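Local atomic coordinates of transcriptional regulator, SorC family (Enterococcus faecalis, PDB entry 2O0M), a protein that probably regulates transcription as a SorC-family DNA-binding protein whose sugar-binding domain senses a carbohydrate ligand. Residues L124-L135 and T153-L164; Q298-G309 and P324-A335. All blocks are in the same frame, centred on the assembly; numbering follows the deposited sequence.

From the N terminus, contact 1 comes first: helix 122-138, strand 142-148 and the turn into helix 152-159 carry the chain back on itself, and residues 153-164 close the loop by packing against residues 124-135. Well after it has closed, contact 2 opens at 298-309 and closes at 324-335 across helix 313-320. The two loops therefore follow in series, neither nesting nor crossing, with centres about 13 Å apart. They meet through helix 122-138: Phe127 CD1 lies 3.6 Å from Ile330 CG2, and Thr134 CG2 lies 3.7 Å from Trp328 CE3. Contact 1 joins this helix to helix 152-159 and the loop that follows; contact 2 pairs parallel strands 302-306 and 328-332, which the same helix covers.

Contact 1: residues L124-L135 and T153-L164; sequences LSDFGDVLTNTL and TMAMVAENMGSL. With PO4 (phosphate ion), chain B.
Val157 sits as a knob in a hole formed by Leu124, Phe127, Gly128 and Leu131, where the helical segments cross at -64° with axes 7.4 Å apart. The helices come close at Gly128, whose CA lies 4.3 Å from Val157 CA and makes a C-H...O contact with Asn160 O. Val157 CG1 meets Leu131 CD2 at 3.6 Å, the two side chains crossing at about a right angle, and CG2 rests against Phe127 CB.

Farther along, Thr132 CB is 3.8 Å from Gly162 N. Thr132 OG1 accepts a nearly straight bond from Gly162 N (2.9 Å, 167°), and CG2 packs against the Gly162 backbone. With Thr132 OG1 beside the backbone N (chi1 -60°), the hydroxyl also donates to Gly128 O at 2.8 Å, reaching it from the face opposite Thr132 N. The SE of selenomethionine Met161 lies against both oxygens.

Thr153 N and OG1 hydrogen-bond O2 of a phosphate ion, probably from the crystallisation liquor, which Lys312 and Arg252 also hold; the site could suit a sugar phosphate. The chemistry is divided: an apolar core holds the helices, while the Thr132 hydroxyl, donor and acceptor at once, ties down the loop, helped by a water donating to Asp129 OD1 and Asn160 O.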
loop_
_atom_site.group_PDB
_atom_site.type_symbol
_atom_site.label_atom_id
_atom_site.label_comp_id
_atom_site.label_asym_id
_atom_site.label_seq_id
_atom_site.Cartn_x
_atom_site.Cartn_y
_atom_site.Cartn_z
ATOM N N LEU A 124 1.248 10.642 11.054
ATOM C CA LEU A 124 0.425 10.080 9.967
ATOM C C LEU A 124 -0.179 11.179 9.095
ATOM O O LEU A 124 -0.258 11.044 7.875
ATOM C CB LEU A 124 -0.674 9.187 10.530
ATOM C CG LEU A 124 -0.211 7.885 11.197
ATOM C CD1 LEU A 124 -1.414 7.009 11.534
ATOM C CD2 LEU A 124 0.757 7.101 10.329
ATOM N N SER A 125 -0.592 12.270 9.728
ATOM C CA SER A 125 -1.044 13.460 9.003
ATOM C C SER A 125 0.092 14.010 8.143
ATOM O O SER A 125 -0.105 14.356 6.975
ATOM C CB SER A 125 -1.564 14.534 9.985
ATOM O OG SER A 125 -1.672 15.804 9.360
ATOM N N ASP A 126 1.283 14.085 8.728
ATOM C CA ASP A 126 2.488 14.467 8.000
ATOM C C ASP A 126 2.771 13.540 6.822
ATOM O O ASP A 126 3.211 14.000 5.771
ATOM C CB ASP A 126 3.706 14.502 8.925
ATOM C CG ASP A 126 3.636 15.619 9.954
ATOM O OD1 ASP A 126 2.913 16.613 9.738
ATOM O OD2 ASP A 126 4.315 15.491 10.983
ATOM N N PHE A 127 2.512 12.244 6.984
ATOM C CA PHE A 127 2.653 11.315 5.835
ATOM C C PHE A 127 1.742 11.739 4.677
ATOM O O PHE A 127 2.108 11.586 3.511
ATOM C CB PHE A 127 2.333 9.859 6.200
ATOM C CG PHE A 127 3.370 9.149 7.049
ATOM C CD1 PHE A 127 4.665 9.631 7.232
ATOM C CD2 PHE A 127 3.031 7.946 7.650
ATOM C CE1 PHE A 127 5.578 8.935 8.010
ATOM C CE2 PHE A 127 3.936 7.252 8.424
ATOM C CZ PHE A 127 5.219 7.745 8.599
ATOM N N GLY A 128 0.551 12.245 4.998
ATOM C CA GLY A 128 -0.372 12.781 3.991
ATOM C C GLY A 128 0.225 13.945 3.227
ATOM O O GLY A 128 0.170 13.999 2.009
ATOM N N ASP A 129 0.790 14.897 3.953
ATOM C CA ASP A 129 1.481 16.034 3.337
ATOM C C ASP A 129 2.603 15.562 2.421
ATOM O O ASP A 129 2.743 16.033 1.286
ATOM C CB ASP A 129 2.076 16.958 4.414
ATOM C CG ASP A 129 1.055 17.894 5.031
ATOM O OD1 ASP A 129 -0.100 17.953 4.563
ATOM O OD2 ASP A 129 1.428 18.598 5.994
ATOM N N VAL A 130 3.399 14.619 2.915
ATOM C CA VAL A 130 4.566 14.140 2.183
ATOM C C VAL A 130 4.111 13.389 0.938
ATOM O O VAL A 130 4.671 13.575 -0.151
ATOM C CB VAL A 130 5.472 13.239 3.070
ATOM C CG1 VAL A 130 6.612 12.636 2.259
ATOM C CG2 VAL A 130 6.047 14.051 4.247
ATOM N N LEU A 131 3.086 12.549 1.070
ATOM C CA LEU A 131 2.594 11.853 -0.118
ATOM C C LEU A 131 2.064 12.849 -1.145
ATOM O O LEU A 131 2.299 12.702 -2.347
ATOM C CB LEU A 131 1.522 10.809 0.206
ATOM C CG LEU A 131 1.025 10.010 -1.008
ATOM C CD1 LEU A 131 2.176 9.250 -1.634
ATOM C CD2 LEU A 131 -0.107 9.067 -0.619
ATOM N N THR A 132 1.340 13.865 -0.677
ATOM C CA THR A 132 0.820 14.881 -1.591
ATOM C C THR A 132 1.970 15.535 -2.375
ATOM O O THR A 132 1.937 15.620 -3.601
ATOM C CB THR A 132 -0.015 15.915 -0.835
ATOM O OG1 THR A 132 -1.109 15.246 -0.209
ATOM C CG2 THR A 132 -0.574 16.970 -1.782
ATOM N N ASN A 133 3.000 15.974 -1.669
ATOM C CA ASN A 133 4.136 16.627 -2.317
ATOM C C ASN A 133 4.859 15.686 -3.274
ATOM O O ASN A 133 5.261 16.084 -4.375
ATOM C CB ASN A 133 5.080 17.185 -1.256
ATOM C CG ASN A 133 4.445 18.315 -0.466
ATOM O OD1 ASN A 133 3.555 19.023 -0.966
ATOM N ND2 ASN A 133 4.893 18.499 0.768
ATOM N N THR A 134 4.963 14.425 -2.866
ATOM C CA THR A 134 5.643 13.404 -3.642
ATOM C C THR A 134 4.890 13.111 -4.944
ATOM O O THR A 134 5.480 13.109 -6.019
ATOM C CB THR A 134 5.801 12.120 -2.807
ATOM O OG1 THR A 134 6.677 12.383 -1.696
ATOM C CG2 THR A 134 6.364 10.978 -3.637
ATOM N N LEU A 135 3.583 12.872 -4.850
ATOM C CA LEU A 135 2.774 12.652 -6.050
ATOM C C LEU A 135 2.657 13.912 -6.916
ATOM O O LEU A 135 2.567 13.810 -8.131
ATOM C CB LEU A 135 1.389 12.116 -5.692
ATOM C CG LEU A 135 1.373 10.745 -4.986
ATOM C CD1 LEU A 135 -0.039 10.320 -4.767
ATOM C CD2 LEU A 135 2.142 9.670 -5.758
ATOM N N THR A 153 -2.744 2.950 8.344
ATOM C CA THR A 153 -1.832 3.980 7.851
ATOM C C THR A 153 -2.399 4.677 6.636
ATOM O O THR A 153 -2.450 5.901 6.576
ATOM C CB THR A 153 -0.475 3.372 7.493
ATOM O OG1 THR A 153 0.097 2.814 8.678
ATOM C CG2 THR A 153 0.459 4.412 6.920
HETATM N N MSE A 154 -2.825 3.890 5.659
HETATM C CA MSE A 154 -3.326 4.459 4.423
HETATM C C MSE A 154 -4.621 5.270 4.620
HETATM O O MSE A 154 -4.833 6.281 3.943
HETATM C CB MSE A 154 -3.539 3.359 3.391
HETATM C CG MSE A 154 -2.241 2.729 2.901
HETATM SE SE MSE A 154 -1.148 3.963 1.861
HETATM C CE MSE A 154 -2.398 4.224 0.409
ATOM N N ALA A 155 -5.480 4.840 5.540
ATOM C CA ALA A 155 -6.718 5.563 5.840
ATOM C C ALA A 155 -6.376 6.970 6.350
ATOM O O ALA A 155 -6.947 7.972 5.905
ATOM C CB ALA A 155 -7.523 4.819 6.867
HETATM N N MSE A 156 -5.408 7.032 7.247
HETATM C CA MSE A 156 -4.991 8.325 7.808
HETATM C C MSE A 156 -4.257 9.197 6.805
HETATM O O MSE A 156 -4.470 10.428 6.751
HETATM C CB MSE A 156 -4.131 8.119 9.044
HETATM C CG MSE A 156 -4.887 7.515 10.199
HETATM SE SE MSE A 156 -6.463 8.523 10.760
HETATM C CE MSE A 156 -5.843 10.320 10.454
ATOM N N VAL A 157 -3.386 8.579 6.005
ATOM C CA VAL A 157 -2.742 9.281 4.912
ATOM C C VAL A 157 -3.779 9.903 3.983
ATOM O O VAL A 157 -3.697 11.085 3.642
ATOM C CB VAL A 157 -1.820 8.335 4.098
ATOM C CG1 VAL A 157 -1.417 8.988 2.776
ATOM C CG2 VAL A 157 -0.587 7.954 4.921
ATOM N N ALA A 158 -4.757 9.100 3.564
ATOM C CA ALA A 158 -5.775 9.562 2.627
ATOM C C ALA A 158 -6.533 10.776 3.179
ATOM O O ALA A 158 -6.760 11.751 2.463
ATOM C CB ALA A 158 -6.737 8.438 2.281
ATOM N N GLU A 159 -6.896 10.725 4.455
ATOM C CA GLU A 159 -7.662 11.814 5.089
ATOM C C GLU A 159 -6.886 13.130 5.093
ATOM O O GLU A 159 -7.480 14.211 5.197
ATOM C CB GLU A 159 -8.025 11.435 6.526
ATOM C CG GLU A 159 -9.008 10.288 6.642
ATOM C CD GLU A 159 -10.426 10.649 6.208
ATOM O OE1 GLU A 159 -10.727 11.865 6.048
ATOM O OE2 GLU A 159 -11.242 9.707 6.050
ATOM N N ASN A 160 -5.563 13.039 4.976
ATOM C CA ASN A 160 -4.678 14.196 5.117
ATOM C C ASN A 160 -3.969 14.610 3.826
ATOM O O ASN A 160 -2.919 15.264 3.858
ATOM C CB ASN A 160 -3.676 13.909 6.235
ATOM C CG ASN A 160 -4.313 13.980 7.613
ATOM O OD1 ASN A 160 -4.562 15.068 8.125
ATOM N ND2 ASN A 160 -4.559 12.825 8.226
HETATM N N MSE A 161 -4.567 14.278 2.688
HETATM C CA MSE A 161 -4.007 14.651 1.389
HETATM C C MSE A 161 -4.452 16.046 0.967
HETATM O O MSE A 161 -5.506 16.524 1.397
HETATM C CB MSE A 161 -4.454 13.670 0.324
HETATM C CG MSE A 161 -4.091 12.282 0.641
HETATM SE SE MSE A 161 -2.246 12.055 0.294
HETATM C CE MSE A 161 -2.204 12.080 -1.716
ATOM N N GLY A 162 -3.659 16.662 0.098
ATOM C CA GLY A 162 -3.974 17.954 -0.509
ATOM C C GLY A 162 -4.237 17.788 -1.992
ATOM O O GLY A 162 -4.222 16.680 -2.525
ATOM N N SER A 163 -4.453 18.913 -2.661
ATOM C CA SER A 163 -4.875 18.930 -4.041
ATOM C C SER A 163 -3.800 18.406 -5.001
ATOM O O SER A 163 -2.632 18.768 -4.890
ATOM C CB SER A 163 -5.249 20.364 -4.435
ATOM O OG SER A 163 -5.684 20.396 -5.779
ATOM N N LEU A 164 -4.216 17.569 -5.948
ATOM C CA LEU A 164 -3.347 17.127 -7.048
ATOM C C LEU A 164 -3.951 17.372 -8.426
ATOM O O LEU A 164 -3.225 17.374 -9.411
ATOM C CB LEU A 164 -3.018 15.628 -6.938
ATOM C CG LEU A 164 -2.241 15.235 -5.687
ATOM C CD1 LEU A 164 -2.125 13.710 -5.553
ATOM C CD2 LEU A 164 -0.862 15.869 -5.666
HETATM P P PO4 B . -1.613 -0.911 8.873
HETATM O O1 PO4 B . -0.388 -1.583 9.376
HETATM O O2 PO4 B . -1.353 0.466 8.389
HETATM O O3 PO4 B . -2.273 -1.778 7.848
HETATM O O4 PO4 B . -2.612 -0.848 9.987
HETATM O O HOH W 1 -1.660 17.427 2.614
#

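Contact 2: residues Q298-G309 and P324-A335; sequences QEIPYVVAIAGG and PKQTWLITDEAA
Strands 302-306 and 328-332 run parallel, inclined by 18° with axes 4.7 Å apart, in the register Val304-Trp328, Ala305-Leu329, Ile306-Ile330. Four N-H to O bonds follow the alternating parallel pattern: Trp328 N to Val303 O, Ala305 N to Trp328 O, Ile330 N to Ala305 O and Ala307 N to Ile330 O. With helix 313-320 between them the strands form a beta-alpha-beta crossover of the Rossmann-like sugar-binding domain, flanked in the sheet by strands 238-245 and 109-113.

Val304, Ile306, Trp328 and Ile330 point to the face covered by helix 122-138. There Ile330 CD1 reaches Val304 CG1 at 3.7 Å and also touches Ile306 CG1, with the two isoleucines lying side by side. On the other face Leu329 CD1 packs on Ala305 CB at 4.0 Å.

Before the strands, Gln326 carries the polar link. With CG between the backbone N and the carbonyl carbon (chi1 69°) and a bend at chi2, its amide is carried across to residues 298-300. Gln326 NE2 meets Ile300 O at 2.8 Å, in the plane of its own amide, and Gln298 O at 2.9 Å, from above that carbonyl's plane.

At the C-terminal ends of the strands, Thr331 OG1 donates to Ala307 O at 2.7 Å in the carbonyl plane. Asp332 N-caps helix 333-339. Asp332 OD2 is hydrogen-bonded to Ser117 OG, while Asp332 OD1 accepts from Ala335 N at 3.0 Å and, on its syn side, from Gly309 N at 2.9 Å with an almost linear N-H...O angle of 176°.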
loop_
_atom_site.group_PDB
_atom_site.type_symbol
_atom_site.label_atom_id
_atom_site.label_comp_id
_atom_site.label_asym_id
_atom_site.label_seq_id
_atom_site.Cartn_x
_atom_site.Cartn_y
_atom_site.Cartn_z
ATOM N N GLN A 298 7.214 -4.029 -10.679
ATOM C CA GLN A 298 8.533 -3.673 -11.243
ATOM C C GLN A 298 8.423 -2.713 -12.427
ATOM O O GLN A 298 9.290 -1.860 -12.625
ATOM C CB GLN A 298 9.280 -4.942 -11.690
ATOM C CG GLN A 298 9.387 -6.049 -10.619
ATOM C CD GLN A 298 10.312 -5.686 -9.459
ATOM O OE1 GLN A 298 9.993 -5.935 -8.286
ATOM N NE2 GLN A 298 11.472 -5.106 -9.783
ATOM N N GLU A 299 7.343 -2.827 -13.197
ATOM C CA GLU A 299 7.165 -1.995 -14.382
ATOM C C GLU A 299 6.388 -0.698 -14.129
ATOM O O GLU A 299 6.246 0.108 -15.043
ATOM C CB GLU A 299 6.495 -2.807 -15.500
ATOM C CG GLU A 299 7.473 -3.405 -16.533
ATOM C CD GLU A 299 8.632 -4.178 -15.923
ATOM O OE1 GLU A 299 8.399 -5.271 -15.355
ATOM O OE2 GLU A 299 9.785 -3.699 -16.040
ATOM N N ILE A 300 5.894 -0.484 -12.908
ATOM C CA ILE A 300 5.102 0.712 -12.609
ATOM C C ILE A 300 6.069 1.828 -12.225
ATOM O O ILE A 300 6.882 1.643 -11.334
ATOM C CB ILE A 300 4.087 0.439 -11.474
ATOM C CG1 ILE A 300 3.071 -0.609 -11.944
ATOM C CG2 ILE A 300 3.372 1.704 -11.062
ATOM C CD1 ILE A 300 2.128 -1.059 -10.893
ATOM N N PRO A 301 6.014 2.986 -12.923
ATOM C CA PRO A 301 7.018 4.032 -12.672
ATOM C C PRO A 301 7.027 4.592 -11.262
ATOM O O PRO A 301 8.095 4.840 -10.717
ATOM C CB PRO A 301 6.675 5.133 -13.694
ATOM C CG PRO A 301 5.385 4.785 -14.276
ATOM C CD PRO A 301 5.085 3.342 -14.005
ATOM N N TYR A 302 5.847 4.769 -10.670
ATOM C CA TYR A 302 5.732 5.522 -9.418
ATOM C C TYR A 302 5.183 4.597 -8.331
ATOM O O TYR A 302 4.004 4.255 -8.317
ATOM C CB TYR A 302 4.866 6.768 -9.623
ATOM C CG TYR A 302 5.314 7.552 -10.833
ATOM C CD1 TYR A 302 6.611 8.040 -10.920
ATOM C CD2 TYR A 302 4.478 7.722 -11.925
ATOM C CE1 TYR A 302 7.047 8.735 -12.051
ATOM C CE2 TYR A 302 4.900 8.418 -13.057
ATOM C CZ TYR A 302 6.190 8.906 -13.119
ATOM O OH TYR A 302 6.619 9.596 -14.248
ATOM N N VAL A 303 6.074 4.148 -7.457
ATOM C CA VAL A 303 5.741 3.177 -6.434
ATOM C C VAL A 303 6.126 3.794 -5.107
ATOM O O VAL A 303 7.278 4.130 -4.911
ATOM C CB VAL A 303 6.486 1.847 -6.649
ATOM C CG1 VAL A 303 6.112 0.853 -5.555
ATOM C CG2 VAL A 303 6.147 1.261 -8.015
ATOM N N VAL A 304 5.151 3.934 -4.207
ATOM C CA VAL A 304 5.389 4.597 -2.944
ATOM C C VAL A 304 4.903 3.699 -1.826
ATOM O O VAL A 304 3.709 3.377 -1.766
ATOM C CB VAL A 304 4.672 5.963 -2.874
ATOM C CG1 VAL A 304 5.041 6.692 -1.589
ATOM C CG2 VAL A 304 5.024 6.825 -4.082
ATOM N N ALA A 305 5.833 3.316 -0.951
ATOM C CA ALA A 305 5.532 2.578 0.274
ATOM C C ALA A 305 5.520 3.577 1.441
ATOM O O ALA A 305 6.422 4.414 1.571
ATOM C CB ALA A 305 6.565 1.526 0.529
ATOM N N ILE A 306 4.511 3.474 2.300
ATOM C CA ILE A 306 4.383 4.371 3.447
ATOM C C ILE A 306 4.238 3.514 4.689
ATOM O O ILE A 306 3.235 2.839 4.853
ATOM C CB ILE A 306 3.134 5.276 3.328
ATOM C CG1 ILE A 306 3.133 6.019 1.995
ATOM C CG2 ILE A 306 3.095 6.269 4.488
ATOM C CD1 ILE A 306 1.919 6.941 1.790
ATOM N N ALA A 307 5.223 3.569 5.576
ATOM C CA ALA A 307 5.207 2.726 6.770
ATOM C C ALA A 307 6.149 3.311 7.794
ATOM O O ALA A 307 7.306 3.625 7.488
ATOM C CB ALA A 307 5.583 1.294 6.443
ATOM N N GLY A 308 5.644 3.445 9.010
ATOM C CA GLY A 308 6.416 4.063 10.074
ATOM C C GLY A 308 6.221 3.369 11.399
ATOM O O GLY A 308 5.398 2.449 11.527
ATOM N N GLY A 309 6.980 3.839 12.383
ATOM C CA GLY A 309 6.925 3.333 13.749
ATOM C C GLY A 309 8.034 2.322 13.985
ATOM O O GLY A 309 8.341 1.505 13.122
ATOM N N PRO A 324 10.485 -3.078 -5.621
ATOM C CA PRO A 324 11.070 -2.530 -6.842
ATOM C C PRO A 324 12.065 -1.442 -6.494
ATOM O O PRO A 324 11.823 -0.668 -5.573
ATOM C CB PRO A 324 9.874 -1.914 -7.567
ATOM C CG PRO A 324 8.718 -2.690 -7.065
ATOM C CD PRO A 324 9.016 -2.941 -5.630
ATOM N N LYS A 325 13.171 -1.382 -7.222
ATOM C CA LYS A 325 14.232 -0.454 -6.858
ATOM C C LYS A 325 13.827 1.003 -7.006
ATOM O O LYS A 325 14.423 1.874 -6.382
ATOM C CB LYS A 325 15.524 -0.763 -7.635
ATOM C CG LYS A 325 16.134 -2.119 -7.297
ATOM C CD LYS A 325 16.063 -2.427 -5.805
ATOM C CE LYS A 325 17.020 -3.473 -5.383
ATOM N NZ LYS A 325 17.056 -3.532 -3.905
ATOM N N GLN A 326 12.796 1.271 -7.801
ATOM C CA GLN A 326 12.297 2.640 -7.966
ATOM C C GLN A 326 11.414 3.111 -6.804
ATOM O O GLN A 326 10.987 4.261 -6.801
ATOM C CB GLN A 326 11.523 2.805 -9.278
ATOM C CG GLN A 326 10.172 2.080 -9.352
ATOM C CD GLN A 326 10.273 0.692 -9.940
ATOM O OE1 GLN A 326 11.287 0.013 -9.772
ATOM N NE2 GLN A 326 9.222 0.256 -10.639
ATOM N N THR A 327 11.151 2.229 -5.843
ATOM C CA THR A 327 10.269 2.534 -4.702
ATOM C C THR A 327 10.747 3.788 -3.946
ATOM O O THR A 327 11.943 3.968 -3.719
ATOM C CB THR A 327 10.170 1.337 -3.717
ATOM O OG1 THR A 327 9.600 0.198 -4.388
ATOM C CG2 THR A 327 9.301 1.665 -2.502
ATOM N N TRP A 328 9.803 4.657 -3.600
ATOM C CA TRP A 328 10.030 5.726 -2.630
ATOM C C TRP A 328 9.461 5.214 -1.312
ATOM O O TRP A 328 8.306 4.786 -1.263
ATOM C CB TRP A 328 9.280 7.002 -3.020
ATOM C CG TRP A 328 9.852 7.777 -4.159
ATOM C CD1 TRP A 328 10.176 7.304 -5.394
ATOM C CD2 TRP A 328 10.105 9.187 -4.191
ATOM N NE1 TRP A 328 10.654 8.330 -6.185
ATOM C CE2 TRP A 328 10.619 9.492 -5.466
ATOM C CE3 TRP A 328 9.969 10.215 -3.256
ATOM C CZ2 TRP A 328 10.982 10.780 -5.833
ATOM C CZ3 TRP A 328 10.335 11.504 -3.630
ATOM C CH2 TRP A 328 10.835 11.767 -4.903
ATOM N N LEU A 329 10.257 5.261 -0.247
ATOM C CA LEU A 329 9.782 4.854 1.076
ATOM C C LEU A 329 9.557 6.099 1.922
ATOM O O LEU A 329 10.500 6.845 2.189
ATOM C CB LEU A 329 10.778 3.924 1.767
ATOM C CG LEU A 329 10.462 3.556 3.224
ATOM C CD1 LEU A 329 9.146 2.798 3.339
ATOM C CD2 LEU A 329 11.590 2.747 3.834
ATOM N N ILE A 330 8.309 6.320 2.321
ATOM C CA ILE A 330 7.966 7.372 3.285
ATOM C C ILE A 330 7.861 6.701 4.645
ATOM O O ILE A 330 7.070 5.777 4.833
ATOM C CB ILE A 330 6.636 8.064 2.962
ATOM C CG1 ILE A 330 6.713 8.694 1.567
ATOM C CG2 ILE A 330 6.308 9.101 4.045
ATOM C CD1 ILE A 330 5.423 9.252 1.050
ATOM N N THR A 331 8.666 7.162 5.589
ATOM C CA THR A 331 8.734 6.534 6.893
ATOM C C THR A 331 9.019 7.599 7.953
ATOM O O THR A 331 8.991 8.803 7.670
ATOM C CB THR A 331 9.808 5.414 6.879
ATOM O OG1 THR A 331 9.704 4.601 8.058
ATOM C CG2 THR A 331 11.226 5.967 6.713
ATOM N N ASP A 332 9.283 7.159 9.166
ATOM C CA ASP A 332 9.597 8.115 10.229
ATOM C C ASP A 332 10.906 7.792 10.924
ATOM O O ASP A 332 11.536 6.774 10.653
ATOM C CB ASP A 332 8.430 8.282 11.208
ATOM C CG ASP A 332 8.001 6.989 11.873
ATOM O OD1 ASP A 332 8.782 6.022 11.905
ATOM O OD2 ASP A 332 6.860 6.956 12.387
ATOM N N GLU A 333 11.326 8.710 11.789
ATOM C CA GLU A 333 12.577 8.571 12.511
ATOM C C GLU A 333 12.580 7.314 13.360
ATOM O O GLU A 333 13.600 6.648 13.484
ATOM C CB GLU A 333 12.823 9.780 13.423
ATOM C CG GLU A 333 13.255 11.046 12.707
ATOM C CD GLU A 333 13.675 12.152 13.684
ATOM O OE1 GLU A 333 12.823 12.606 14.479
ATOM O OE2 GLU A 333 14.857 12.568 13.659
ATOM N N ALA A 334 11.445 6.993 13.965
ATOM C CA ALA A 334 11.397 5.848 14.863
ATOM C C ALA A 334 11.695 4.553 14.107
ATOM O O ALA A 334 12.468 3.714 14.571
ATOM C CB ALA A 334 10.079 5.781 15.565
ATOM N N ALA A 335 11.122 4.409 12.919
ATOM C CA ALA A 335 11.388 3.224 12.106
ATOM C C ALA A 335 12.833 3.204 11.605
ATOM O O ALA A 335 13.516 2.189 11.713
ATOM C CB ALA A 335 10.423 3.152 10.936
HETATM O O HOH W 2 13.417 -3.547 -9.111
HETATM O O HOH W 3 8.676 5.174 -7.917
#